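Local coordinates for protein periplasmic beta-glucosidase (PDB 6R5T) that probably hydrolyses terminal, non-reducing beta-D-glucosyl residues of beta-glucosides in the periplasm, releasing beta-D-glucose, as a member of glycoside hydrolase family 3, at residues Ala107-Ser115 with Ala166-Ala174; Lys511-Gly520 with Ala532-Phe540. The protein carries 1 engineered substitution. One frame throughout, in Å; residues are numbered along the deposited sequence.

Contact 1: Ala107-Ser115 with Ala166-Ala174; sequences ARISALEAS and AAPDSIMAA
Arg108 reaches Asp169 because its CG lies opposite the backbone N (chi1 180°) and the chain then bends at chi2 (89°) and chi3, swinging the guanidinium back to the loop before strand 172-178. There NH1 and NH2 close end-on around a single atom, the backbone O of Asp169, at 2.9 Å from NH1 and 3.0 Å from NH2. That oxygen lies almost exactly in the guanidinium plane, while both nitrogens come from one face of its carbonyl. The Asp169 carboxylate adds only a long salt bridge, its OD2 4.0 Å from Arg108 NH1 and well out of the guanidinium plane. Arginine suits the place, since its NE can meanwhile serve Ala159 O at the end of helix 146-161.

Ile171 carries CG1 between the backbone N and the carbonyl carbon (chi1 65°), which lays CG1 3.9 Å from Ala111 CB; CG2 rests against Ser115 CB. Alanine is small enough to let the loop come this close to helix 100-116. Ser115 OG turns back on its own helix, donating to Ala111 O at 2.7 Å and so satisfying a buried hydroxyl. The Ala167-Ser170 type I beta turn brings Pro168 O to 3.1 Å from Ser115 OG, and a water lies within bonding distance of both Pro168 O and Ser115 O.

Helix 100-116 is thus joined to the loop leading into strand 172-178 of the N-terminal TIM-barrel-type domain. The chemistry implies a main-chain grip: two nitrogens hold the turn's carbonyl, and the Asp169 charge probably contributes general electrostatic attraction more than direction.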
ATOM      1  N   ALA A 107      -7.427 -31.844  -1.880  1.00 15.25           N
ATOM      2  CA  ALA A 107      -6.076 -32.123  -1.353  1.00 15.56           C
ATOM      3  C   ALA A 107      -5.850 -33.643  -1.299  1.00 15.91           C
ATOM      4  O   ALA A 107      -4.758 -34.120  -1.618  1.00 15.41           O
ATOM      5  CB  ALA A 107      -5.924 -31.525   0.023  1.00 15.88           C
ATOM      6  N   ARG A 108      -6.853 -34.362  -0.858  1.00 16.86           N
ATOM      7  CA  ARG A 108      -6.751 -35.852  -0.727  1.00 17.38           C
ATOM      8  C   ARG A 108      -6.474 -36.454  -2.097  1.00 16.89           C
ATOM      9  O   ARG A 108      -5.549 -37.294  -2.234  1.00 16.42           O
ATOM     10  CB  ARG A 108      -8.016 -36.454  -0.125  1.00 18.12           C
ATOM     11  CG  ARG A 108      -7.949 -37.977   0.012  1.00 19.38           C
ATOM     12  CD  ARG A 108      -7.365 -38.426   1.350  1.00 20.94           C
ATOM     13  NE  ARG A 108      -5.964 -38.100   1.620  1.00 20.96           N
ATOM     14  CZ  ARG A 108      -4.881 -38.724   1.126  1.00 25.08           C
ATOM     15  NH1 ARG A 108      -4.982 -39.764   0.293  1.00 24.96           N
ATOM     16  NH2 ARG A 108      -3.679 -38.315   1.505  1.00 20.71           N
ATOM     17  N   ILE A 109      -7.255 -36.089  -3.095  1.00 15.66           N
ATOM     18  CA  ILE A 109      -7.069 -36.622  -4.454  1.00 16.93           C
ATOM     19  C   ILE A 109      -5.713 -36.179  -4.977  1.00 17.04           C
ATOM     20  O   ILE A 109      -5.015 -36.960  -5.672  1.00 16.48           O
ATOM     21  CB  ILE A 109      -8.213 -36.172  -5.373  1.00 16.99           C
ATOM     22  CG1 ILE A 109      -9.535 -36.792  -4.920  1.00 19.95           C
ATOM     23  CG2 ILE A 109      -7.894 -36.424  -6.818  1.00 17.56           C
ATOM     24  CD1 ILE A 109      -9.637 -38.263  -5.133  1.00 24.96           C
ATOM     25  N   SER A 110      -5.317 -34.933  -4.728  1.00 16.09           N
ATOM     26  CA  SER A 110      -3.988 -34.461  -5.183  1.00 16.20           C
ATOM     27  C   SER A 110      -2.894 -35.379  -4.594  1.00 14.91           C
ATOM     28  O   SER A 110      -1.966 -35.746  -5.263  1.00 16.63           O
ATOM     29  CB  SER A 110      -3.732 -33.031  -4.712  1.00 18.58           C
ATOM     30  OG  SER A 110      -4.628 -32.108  -5.326  1.00 22.29           O
ATOM     31  N   ALA A 111      -3.004 -35.663  -3.315  1.00 15.68           N
ATOM     32  CA  ALA A 111      -1.996 -36.481  -2.594  1.00 15.94           C
ATOM     33  C   ALA A 111      -2.024 -37.910  -3.142  1.00 16.99           C
ATOM     34  O   ALA A 111      -0.952 -38.485  -3.373  1.00 17.35           O
ATOM     35  CB  ALA A 111      -2.284 -36.476  -1.130  1.00 15.72           C
ATOM     36  N   LEU A 112      -3.208 -38.441  -3.338  1.00 16.86           N
ATOM     37  CA  LEU A 112      -3.404 -39.810  -3.919  1.00 17.69           C
ATOM     38  C   LEU A 112      -2.692 -39.859  -5.263  1.00 17.92           C
ATOM     39  O   LEU A 112      -1.875 -40.775  -5.533  1.00 18.46           O
ATOM     40  CB  LEU A 112      -4.911 -40.061  -4.089  1.00 20.98           C
ATOM     41  CG  LEU A 112      -5.317 -41.436  -4.613  1.00 27.58           C
ATOM     42  CD1 LEU A 112      -6.789 -41.716  -4.272  1.00 34.78           C
ATOM     43  CD2 LEU A 112      -5.096 -41.518  -6.110  1.00 32.98           C
ATOM     44  N   GLU A 113      -2.948 -38.888  -6.149  1.00 15.81           N
ATOM     45  CA  GLU A 113      -2.351 -38.897  -7.492  1.00 15.75           C
ATOM     46  C   GLU A 113      -0.833 -38.645  -7.462  1.00 16.31           C
ATOM     47  O   GLU A 113      -0.095 -39.245  -8.239  1.00 16.64           O
ATOM     48  CB  GLU A 113      -3.011 -37.883  -8.415  1.00 16.31           C
ATOM     49  CG  GLU A 113      -4.453 -38.215  -8.767  1.00 15.81           C
ATOM     50  CD  GLU A 113      -5.001 -37.283  -9.799  1.00 17.70           C
ATOM     51  OE1 GLU A 113      -4.335 -36.204 -10.081  1.00 16.22           O
ATOM     52  OE2 GLU A 113      -6.076 -37.600 -10.359  1.00 18.58           O
ATOM     53  N   ALA A 114      -0.341 -37.769  -6.580  1.00 15.88           N
ATOM     54  CA  ALA A 114       1.090 -37.438  -6.558  1.00 15.73           C
ATOM     55  C   ALA A 114       1.886 -38.640  -5.997  1.00 15.81           C
ATOM     56  O   ALA A 114       2.898 -39.019  -6.610  1.00 16.81           O
ATOM     57  CB  ALA A 114       1.296 -36.166  -5.756  1.00 15.92           C
ATOM     58  N   SER A 115       1.386 -39.217  -4.914  1.00 15.13           N
ATOM     59  CA  SER A 115       2.022 -40.406  -4.268  1.00 17.41           C
ATOM     60  C   SER A 115       1.904 -41.594  -5.240  1.00 18.46           C
ATOM     61  O   SER A 115       2.873 -42.401  -5.321  1.00 19.07           O
ATOM     62  CB  SER A 115       1.419 -40.671  -2.912  1.00 18.53           C
ATOM     63  OG  SER A 115       0.017 -41.004  -3.001  1.00 18.95           O
ATOM     64  N   ALA A 166       3.586 -42.365   6.524  1.00 20.85           N
ATOM     65  CA  ALA A 166       4.250 -43.476   5.829  1.00 23.70           C
ATOM     66  C   ALA A 166       3.265 -44.164   4.862  1.00 22.25           C
ATOM     67  O   ALA A 166       3.697 -44.979   4.009  1.00 22.71           O
ATOM     68  CB  ALA A 166       4.830 -44.428   6.849  1.00 23.43           C
ATOM     69  N   ALA A 167       1.982 -43.809   4.894  1.00 21.93           N
ATOM     70  CA  ALA A 167       1.013 -44.452   3.988  1.00 19.58           C
ATOM     71  C   ALA A 167       1.402 -44.154   2.565  1.00 22.30           C
ATOM     72  O   ALA A 167       1.792 -43.017   2.244  1.00 21.12           O
ATOM     73  CB  ALA A 167      -0.411 -44.006   4.231  1.00 20.64           C
ATOM     74  N   PRO A 168       1.251 -45.123   1.650  1.00 22.58           N
ATOM     75  CA  PRO A 168       1.602 -44.899   0.269  1.00 21.84           C
ATOM     76  C   PRO A 168       0.687 -43.910  -0.459  1.00 22.63           C
ATOM     77  O   PRO A 168       1.043 -43.554  -1.527  1.00 25.66           O
ATOM     78  CB  PRO A 168       1.470 -46.263  -0.427  1.00 26.21           C
ATOM     79  CG  PRO A 168       1.193 -47.267   0.667  1.00 29.46           C
ATOM     80  CD  PRO A 168       0.820 -46.514   1.914  1.00 27.67           C
ATOM     81  N   ASP A 169      -0.455 -43.526   0.114  1.00 19.50           N
ATOM     82  CA  ASP A 169      -1.310 -42.520  -0.542  1.00 21.24           C
ATOM     83  C   ASP A 169      -1.234 -41.188   0.233  1.00 19.91           C
ATOM     84  O   ASP A 169      -2.127 -40.354   0.019  1.00 20.68           O
ATOM     85  CB  ASP A 169      -2.732 -43.040  -0.682  1.00 23.92           C
ATOM     86  CG  ASP A 169      -3.412 -43.419   0.617  1.00 28.35           C
ATOM     87  OD1 ASP A 169      -2.753 -43.463   1.700  1.00 25.78           O
ATOM     88  OD2 ASP A 169      -4.618 -43.691   0.540  1.00 35.17           O
ATOM     89  N   SER A 170      -0.266 -41.024   1.119  1.00 16.67           N
ATOM     90  CA  SER A 170       0.005 -39.763   1.857  1.00 17.68           C
ATOM     91  C   SER A 170       1.176 -39.065   1.182  1.00 17.15           C
ATOM     92  O   SER A 170       2.096 -39.728   0.673  1.00 17.96           O
ATOM     93  CB  SER A 170       0.304 -40.000   3.312  1.00 18.27           C
ATOM     94  OG  SER A 170      -0.845 -40.444   4.020  1.00 22.67           O
ATOM     95  N   ILE A 171       1.235 -37.738   1.327  1.00 15.79           N
ATOM     96  CA  ILE A 171       2.435 -36.923   1.041  1.00 15.57           C
ATOM     97  C   ILE A 171       2.616 -35.985   2.221  1.00 14.61           C
ATOM     98  O   ILE A 171       1.622 -35.592   2.906  1.00 15.63           O
ATOM     99  CB  ILE A 171       2.366 -36.157  -0.283  1.00 14.91           C
ATOM    100  CG1 ILE A 171       1.251 -35.086  -0.257  1.00 16.06           C
ATOM    101  CG2 ILE A 171       2.236 -37.125  -1.445  1.00 16.96           C
ATOM    102  CD1 ILE A 171       1.103 -34.311  -1.539  1.00 16.28           C
ATOM    103  N   MET A 172       3.835 -35.522   2.411  1.00 13.77           N
ATOM    104  CA  MET A 172       4.130 -34.508   3.436  1.00 13.07           C
ATOM    105  C   MET A 172       3.792 -33.121   2.878  1.00 13.20           C
ATOM    106  O   MET A 172       4.035 -32.852   1.696  1.00 13.98           O
ATOM    107  CB  MET A 172       5.616 -34.529   3.807  1.00 15.25           C
ATOM    108  CG  MET A 172       5.979 -33.495   4.807  1.00 15.42           C
ATOM    109  SD  MET A 172       7.693 -33.695   5.464  1.00 17.37           S
ATOM    110  CE  MET A 172       7.472 -35.210   6.395  1.00 17.47           C
ATOM    111  N   ALA A 173       3.207 -32.286   3.717  1.00 13.22           N
ATOM    112  CA  ALA A 173       2.872 -30.884   3.368  1.00 13.46           C
ATOM    113  C   ALA A 173       4.091 -30.036   3.778  1.00 13.85           C
ATOM    114  O   ALA A 173       4.546 -30.126   4.929  1.00 15.87           O
ATOM    115  CB  ALA A 173       1.665 -30.413   4.114  1.00 13.98           C
ATOM    116  N   ALA A 174       4.588 -29.215   2.878  1.00 13.42           N
ATOM    117  CA  ALA A 174       5.553 -28.149   3.156  1.00 13.69           C
ATOM    118  C   ALA A 174       4.773 -26.823   3.001  1.00 13.23           C
ATOM    119  O   ALA A 174       4.658 -26.336   1.906  1.00 13.71           O
ATOM    120  CB  ALA A 174       6.750 -28.234   2.232  1.00 15.33           C
TER
HETATM  121  O   HOH W   1       2.256 -44.882  -4.209  1.00 30.06           O

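Contact 2: Lys511-Gly520 with Ala532-Phe540; sequences KPLVLVLMNG and ADAILETWF
Leu515 and Leu517 face Ile535 across two parallel strands of a beta-alpha-beta unit, 513-518 and 534-537, joined through helix 526-531 in the family 3 C-terminal domain. The middle is tight. Leu515 N meets Ala534 O at 2.8 Å, nearly straight at 176°, and the Leu515 and Leu536 carbonyls continue the parallel pattern. Leu517 CD1 packs on Ile535 CG2 (3.7 Å), and Leu515 CG on the small Ala532 CB (3.7 Å). Leu515, Leu517 and Ile535 give this face its apolar part, which Glu537 shares, while Val516 and Leu536 project from the other towards helix 545-553.

Looser packing is confined to partly exposed Lys511 and Pro512, which bury little against the partner segment. Just beyond them, buried Asp533 takes the Leu513 N-H on the anti lone pair of OD2, while Leu513 O keeps backbone donors; Asp533 OD1 forms a salt bridge with Arg369.

At the other end, Asn519 ND2 suits its buried site by giving its two N-H groups to Glu537 OE1 (2.9 Å) and Arg521 O. A bend at chi2 (67°) brings the Glu537 carboxylate there, OE2 accepting from Trp539 N; chi1 (169°) sets Glu537 CG 3.6 Å above the centre of the Trp539 ring.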
ATOM      1  N   LYS A 511     -28.202  -8.371 -27.823  1.00 19.62           N
ATOM      2  CA  LYS A 511     -28.387  -9.777 -27.444  1.00 21.78           C
ATOM      3  C   LYS A 511     -28.157  -9.866 -25.936  1.00 20.03           C
ATOM      4  O   LYS A 511     -27.278  -9.158 -25.429  1.00 21.70           O
ATOM      5  CB  LYS A 511     -27.423 -10.668 -28.225  1.00 22.44           C
ATOM      6  CG  LYS A 511     -27.675 -10.655 -29.719  1.00 21.68           C
ATOM      7  CD  LYS A 511     -28.943 -11.251 -30.092  1.00 25.53           C
ATOM      8  CE  LYS A 511     -29.177 -11.103 -31.591  1.00 27.83           C
ATOM      9  NZ  LYS A 511     -30.431 -11.799 -31.898  1.00 30.83           N
ATOM     10  N   PRO A 512     -28.902 -10.721 -25.208  1.00 21.77           N
ATOM     11  CA  PRO A 512     -28.608 -10.989 -23.800  1.00 19.36           C
ATOM     12  C   PRO A 512     -27.126 -11.383 -23.664  1.00 19.02           C
ATOM     13  O   PRO A 512     -26.655 -12.157 -24.486  1.00 19.74           O
ATOM     14  CB  PRO A 512     -29.541 -12.135 -23.432  1.00 21.18           C
ATOM     15  CG  PRO A 512     -30.702 -11.977 -24.389  1.00 24.67           C
ATOM     16  CD  PRO A 512     -30.086 -11.472 -25.674  1.00 21.13           C
ATOM     17  N   LEU A 513     -26.428 -10.792 -22.695  1.00 17.88           N
ATOM     18  CA  LEU A 513     -24.962 -10.963 -22.596  1.00 17.15           C
ATOM     19  C   LEU A 513     -24.625 -11.615 -21.260  1.00 16.83           C
ATOM     20  O   LEU A 513     -24.819 -10.939 -20.207  1.00 16.68           O
ATOM     21  CB  LEU A 513     -24.308  -9.606 -22.746  1.00 17.96           C
ATOM     22  CG  LEU A 513     -22.794  -9.536 -22.620  1.00 18.90           C
ATOM     23  CD1 LEU A 513     -22.089 -10.438 -23.633  1.00 20.46           C
ATOM     24  CD2 LEU A 513     -22.288  -8.100 -22.725  1.00 19.96           C
ATOM     25  N   VAL A 514     -24.117 -12.833 -21.308  1.00 15.87           N
ATOM     26  CA  VAL A 514     -23.699 -13.600 -20.117  1.00 15.08           C
ATOM     27  C   VAL A 514     -22.167 -13.554 -20.091  1.00 16.45           C
ATOM     28  O   VAL A 514     -21.561 -13.965 -21.055  1.00 15.57           O
ATOM     29  CB  VAL A 514     -24.176 -15.059 -20.133  1.00 15.50           C
ATOM     30  CG1 VAL A 514     -23.622 -15.829 -18.963  1.00 18.00           C
ATOM     31  CG2 VAL A 514     -25.684 -15.174 -20.162  1.00 17.39           C
ATOM     32  N   LEU A 515     -21.572 -13.033 -19.013  1.00 14.58           N
ATOM     33  CA  LEU A 515     -20.105 -13.060 -18.899  1.00 14.94           C
ATOM     34  C   LEU A 515     -19.681 -14.241 -18.061  1.00 15.44           C
ATOM     35  O   LEU A 515     -20.164 -14.417 -16.932  1.00 15.78           O
ATOM     36  CB  LEU A 515     -19.609 -11.790 -18.221  1.00 16.95           C
ATOM     37  CG  LEU A 515     -19.861 -10.469 -18.871  1.00 19.14           C
ATOM     38  CD1 LEU A 515     -18.947  -9.451 -18.223  1.00 20.04           C
ATOM     39  CD2 LEU A 515     -19.692 -10.522 -20.374  1.00 21.92           C
ATOM     40  N   VAL A 516     -18.805 -15.044 -18.632  1.00 13.33           N
ATOM     41  CA  VAL A 516     -18.108 -16.127 -17.924  1.00 14.00           C
ATOM     42  C   VAL A 516     -16.671 -15.659 -17.725  1.00 13.58           C
ATOM     43  O   VAL A 516     -15.925 -15.505 -18.692  1.00 14.77           O
ATOM     44  CB  VAL A 516     -18.181 -17.468 -18.685  1.00 15.21           C
ATOM     45  CG1 VAL A 516     -17.317 -18.494 -17.996  1.00 15.91           C
ATOM     46  CG2 VAL A 516     -19.600 -17.957 -18.835  1.00 15.61           C
ATOM     47  N   LEU A 517     -16.323 -15.322 -16.488  1.00 13.31           N
ATOM     48  CA  LEU A 517     -15.039 -14.670 -16.190  1.00 12.44           C
ATOM     49  C   LEU A 517     -14.035 -15.742 -15.761  1.00 12.55           C
ATOM     50  O   LEU A 517     -14.373 -16.586 -14.887  1.00 13.56           O
ATOM     51  CB  LEU A 517     -15.244 -13.748 -14.994  1.00 13.32           C
ATOM     52  CG  LEU A 517     -16.130 -12.526 -15.148  1.00 17.01           C
ATOM     53  CD1 LEU A 517     -16.034 -11.718 -13.845  1.00 17.97           C
ATOM     54  CD2 LEU A 517     -15.746 -11.707 -16.360  1.00 19.84           C
ATOM     55  N   MET A 518     -12.844 -15.694 -16.329  1.00 12.68           N
ATOM     56  CA  MET A 518     -11.694 -16.471 -15.818  1.00 14.28           C
ATOM     57  C   MET A 518     -10.689 -15.437 -15.345  1.00 14.69           C
ATOM     58  O   MET A 518     -10.463 -14.401 -16.003  1.00 16.01           O
ATOM     59  CB  MET A 518     -11.075 -17.399 -16.850  1.00 13.71           C
ATOM     60  CG  MET A 518     -12.024 -18.344 -17.382  1.00 15.48           C
ATOM     61  SD  MET A 518     -11.083 -19.745 -18.098  1.00 21.17           S
ATOM     62  CE  MET A 518     -12.489 -20.460 -18.927  1.00 21.68           C
ATOM     63  N   ASN A 519     -10.037 -15.745 -14.252  1.00 13.31           N
ATOM     64  CA  ASN A 519      -9.110 -14.777 -13.649  1.00 13.32           C
ATOM     65  C   ASN A 519      -8.529 -15.401 -12.386  1.00 13.75           C
ATOM     66  O   ASN A 519      -9.157 -16.312 -11.787  1.00 13.02           O
ATOM     67  CB  ASN A 519      -9.806 -13.479 -13.216  1.00 13.90           C
ATOM     68  CG  ASN A 519     -11.098 -13.656 -12.460  1.00 14.99           C
ATOM     69  OD1 ASN A 519     -12.059 -14.249 -13.010  1.00 16.44           O
ATOM     70  ND2 ASN A 519     -11.185 -13.153 -11.238  1.00 13.57           N
ATOM     71  N   GLY A 520      -7.370 -14.881 -11.967  1.00 15.11           N
ATOM     72  CA  GLY A 520      -6.682 -15.433 -10.794  1.00 15.33           C
ATOM     73  C   GLY A 520      -6.601 -14.449  -9.658  1.00 15.66           C
ATOM     74  O   GLY A 520      -5.909 -14.715  -8.675  1.00 15.76           O
ATOM     75  N   ALA A 532     -23.542  -6.009 -18.228  1.00 15.00           N
ATOM     76  CA  ALA A 532     -23.767  -7.432 -18.547  1.00 16.68           C
ATOM     77  C   ALA A 532     -25.136  -7.836 -18.025  1.00 15.99           C
ATOM     78  O   ALA A 532     -25.592  -7.281 -17.015  1.00 18.99           O
ATOM     79  CB  ALA A 532     -22.722  -8.332 -17.959  1.00 18.66           C
ATOM     80  N   ASP A 533     -25.764  -8.829 -18.624  1.00 15.73           N
ATOM     81  CA  ASP A 533     -27.049  -9.300 -18.068  1.00 17.36           C
ATOM     82  C   ASP A 533     -26.793 -10.341 -16.984  1.00 16.94           C
ATOM     83  O   ASP A 533     -27.592 -10.447 -16.092  1.00 18.52           O
ATOM     84  CB  ASP A 533     -27.941  -9.837 -19.172  1.00 19.82           C
ATOM     85  CG  ASP A 533     -28.268  -8.708 -20.147  1.00 24.59           C
ATOM     86  OD1 ASP A 533     -28.801  -7.665 -19.689  1.00 26.58           O
ATOM     87  OD2 ASP A 533     -27.867  -8.793 -21.324  1.00 22.14           O
ATOM     88  N   ALA A 534     -25.710 -11.125 -17.069  1.00 15.06           N
ATOM     89  CA  ALA A 534     -25.363 -12.035 -15.971  1.00 13.36           C
ATOM     90  C   ALA A 534     -23.849 -12.154 -15.938  1.00 13.24           C
ATOM     91  O   ALA A 534     -23.201 -11.959 -16.994  1.00 14.60           O
ATOM     92  CB  ALA A 534     -25.988 -13.397 -16.087  1.00 13.96           C
ATOM     93  N   ILE A 535     -23.296 -12.423 -14.768  1.00 12.69           N
ATOM     94  CA  ILE A 535     -21.816 -12.541 -14.601  1.00 12.79           C
ATOM     95  C   ILE A 535     -21.535 -13.718 -13.688  1.00 12.61           C
ATOM     96  O   ILE A 535     -22.068 -13.740 -12.589  1.00 13.02           O
ATOM     97  CB  ILE A 535     -21.209 -11.277 -13.973  1.00 13.33           C
ATOM     98  CG1 ILE A 535     -21.490 -10.014 -14.764  1.00 13.38           C
ATOM     99  CG2 ILE A 535     -19.703 -11.449 -13.771  1.00 13.64           C
ATOM    100  CD1 ILE A 535     -21.075  -8.756 -14.084  1.00 13.64           C
ATOM    101  N   LEU A 536     -20.749 -14.667 -14.177  1.00 12.84           N
ATOM    102  CA  LEU A 536     -20.362 -15.861 -13.409  1.00 12.68           C
ATOM    103  C   LEU A 536     -18.836 -15.829 -13.283  1.00 12.82           C
ATOM    104  O   LEU A 536     -18.130 -15.859 -14.273  1.00 13.61           O
ATOM    105  CB  LEU A 536     -20.819 -17.138 -14.102  1.00 13.10           C
ATOM    106  CG  LEU A 536     -20.542 -18.440 -13.371  1.00 13.50           C
ATOM    107  CD1 LEU A 536     -21.352 -18.480 -12.049  1.00 13.84           C
ATOM    108  CD2 LEU A 536     -20.811 -19.653 -14.273  1.00 14.77           C
ATOM    109  N   GLU A 537     -18.364 -15.739 -12.051  1.00 11.73           N
ATOM    110  CA  GLU A 537     -16.924 -15.811 -11.728  1.00 12.67           C
ATOM    111  C   GLU A 537     -16.504 -17.281 -11.692  1.00 13.64           C
ATOM    112  O   GLU A 537     -17.053 -18.019 -10.842  1.00 12.43           O
ATOM    113  CB  GLU A 537     -16.704 -15.097 -10.401  1.00 12.64           C
ATOM    114  CG  GLU A 537     -15.314 -15.315  -9.823  1.00 13.26           C
ATOM    115  CD  GLU A 537     -14.264 -14.672 -10.673  1.00 14.02           C
ATOM    116  OE1 GLU A 537     -13.942 -13.489 -10.404  1.00 15.53           O
ATOM    117  OE2 GLU A 537     -13.772 -15.323 -11.639  1.00 13.09           O
ATOM    118  N   THR A 538     -15.576 -17.701 -12.555  1.00 11.47           N
ATOM    119  CA  THR A 538     -15.166 -19.112 -12.610  1.00 12.19           C
ATOM    120  C   THR A 538     -13.687 -19.270 -12.265  1.00 12.56           C
ATOM    121  O   THR A 538     -13.166 -20.414 -12.323  1.00 14.06           O
ATOM    122  CB  THR A 538     -15.449 -19.739 -13.985  1.00 12.34           C
ATOM    123  OG1 THR A 538     -14.477 -19.350 -14.959  1.00 12.73           O
ATOM    124  CG2 THR A 538     -16.842 -19.377 -14.443  1.00 13.63           C
ATOM    125  N   TRP A 539     -12.994 -18.194 -11.899  1.00 11.52           N
ATOM    126  CA  TRP A 539     -11.583 -18.297 -11.476  1.00 12.47           C
ATOM    127  C   TRP A 539     -10.792 -18.975 -12.590  1.00 12.15           C
ATOM    128  O   TRP A 539     -10.992 -18.613 -13.752  1.00 13.47           O
ATOM    129  CB  TRP A 539     -11.489 -19.035 -10.154  1.00 12.13           C
ATOM    130  CG  TRP A 539     -12.449 -18.592  -9.107  1.00 13.22           C
ATOM    131  CD1 TRP A 539     -13.532 -19.280  -8.668  1.00 13.34           C
ATOM    132  CD2 TRP A 539     -12.392 -17.374  -8.371  1.00 12.44           C
ATOM    133  NE1 TRP A 539     -14.161 -18.574  -7.693  1.00 14.92           N
ATOM    134  CE2 TRP A 539     -13.472 -17.413  -7.465  1.00 15.26           C
ATOM    135  CE3 TRP A 539     -11.561 -16.238  -8.394  1.00 13.66           C
ATOM    136  CZ2 TRP A 539     -13.739 -16.363  -6.598  1.00 16.01           C
ATOM    137  CZ3 TRP A 539     -11.846 -15.198  -7.529  1.00 14.75           C
ATOM    138  CH2 TRP A 539     -12.909 -15.269  -6.642  1.00 15.54           C
ATOM    139  N   PHE A 540      -9.947 -19.949 -12.284  1.00 12.59           N
ATOM    140  CA  PHE A 540      -9.497 -20.958 -13.280  1.00 12.89           C
ATOM    141  C   PHE A 540      -9.995 -22.273 -12.700  1.00 12.56           C
ATOM    142  O   PHE A 540      -9.528 -22.654 -11.614  1.00 13.79           O
ATOM    143  CB  PHE A 540      -7.988 -20.923 -13.531  1.00 12.65           C
ATOM    144  CG  PHE A 540      -7.463 -19.617 -14.073  1.00 12.84           C
ATOM    145  CD1 PHE A 540      -7.916 -19.115 -15.289  1.00 13.10           C
ATOM    146  CD2 PHE A 540      -6.595 -18.865 -13.338  1.00 13.53           C
ATOM    147  CE1 PHE A 540      -7.460 -17.904 -15.775  1.00 14.87           C
ATOM    148  CE2 PHE A 540      -6.147 -17.644 -13.815  1.00 15.25           C
ATOM    149  CZ  PHE A 540      -6.586 -17.167 -15.032  1.00 13.84           C
TER

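In the fold
Contacts 1 and 2 lie in series along the chain and in different domains: 107-115 with 166-174 belongs to the N-terminal TIM-barrel-type domain, 511-520 with 532-540 to the C-terminal one. Their centres are 34 Å apart and their nearest atoms about 12 Å, so they do not touch. Both join elements around a parallel run of strands, contact 1 by a helix against a loop, contact 2 by neighbouring strands. The Ile171 side chain is about 12 Å from a bound beta-D-glucopyranose, and strand 172-178 runs on to Lys176 and His177 of the sugar pocket. The C-terminal domain contributes Glu486 to that pocket, though contact 2 lies away from it.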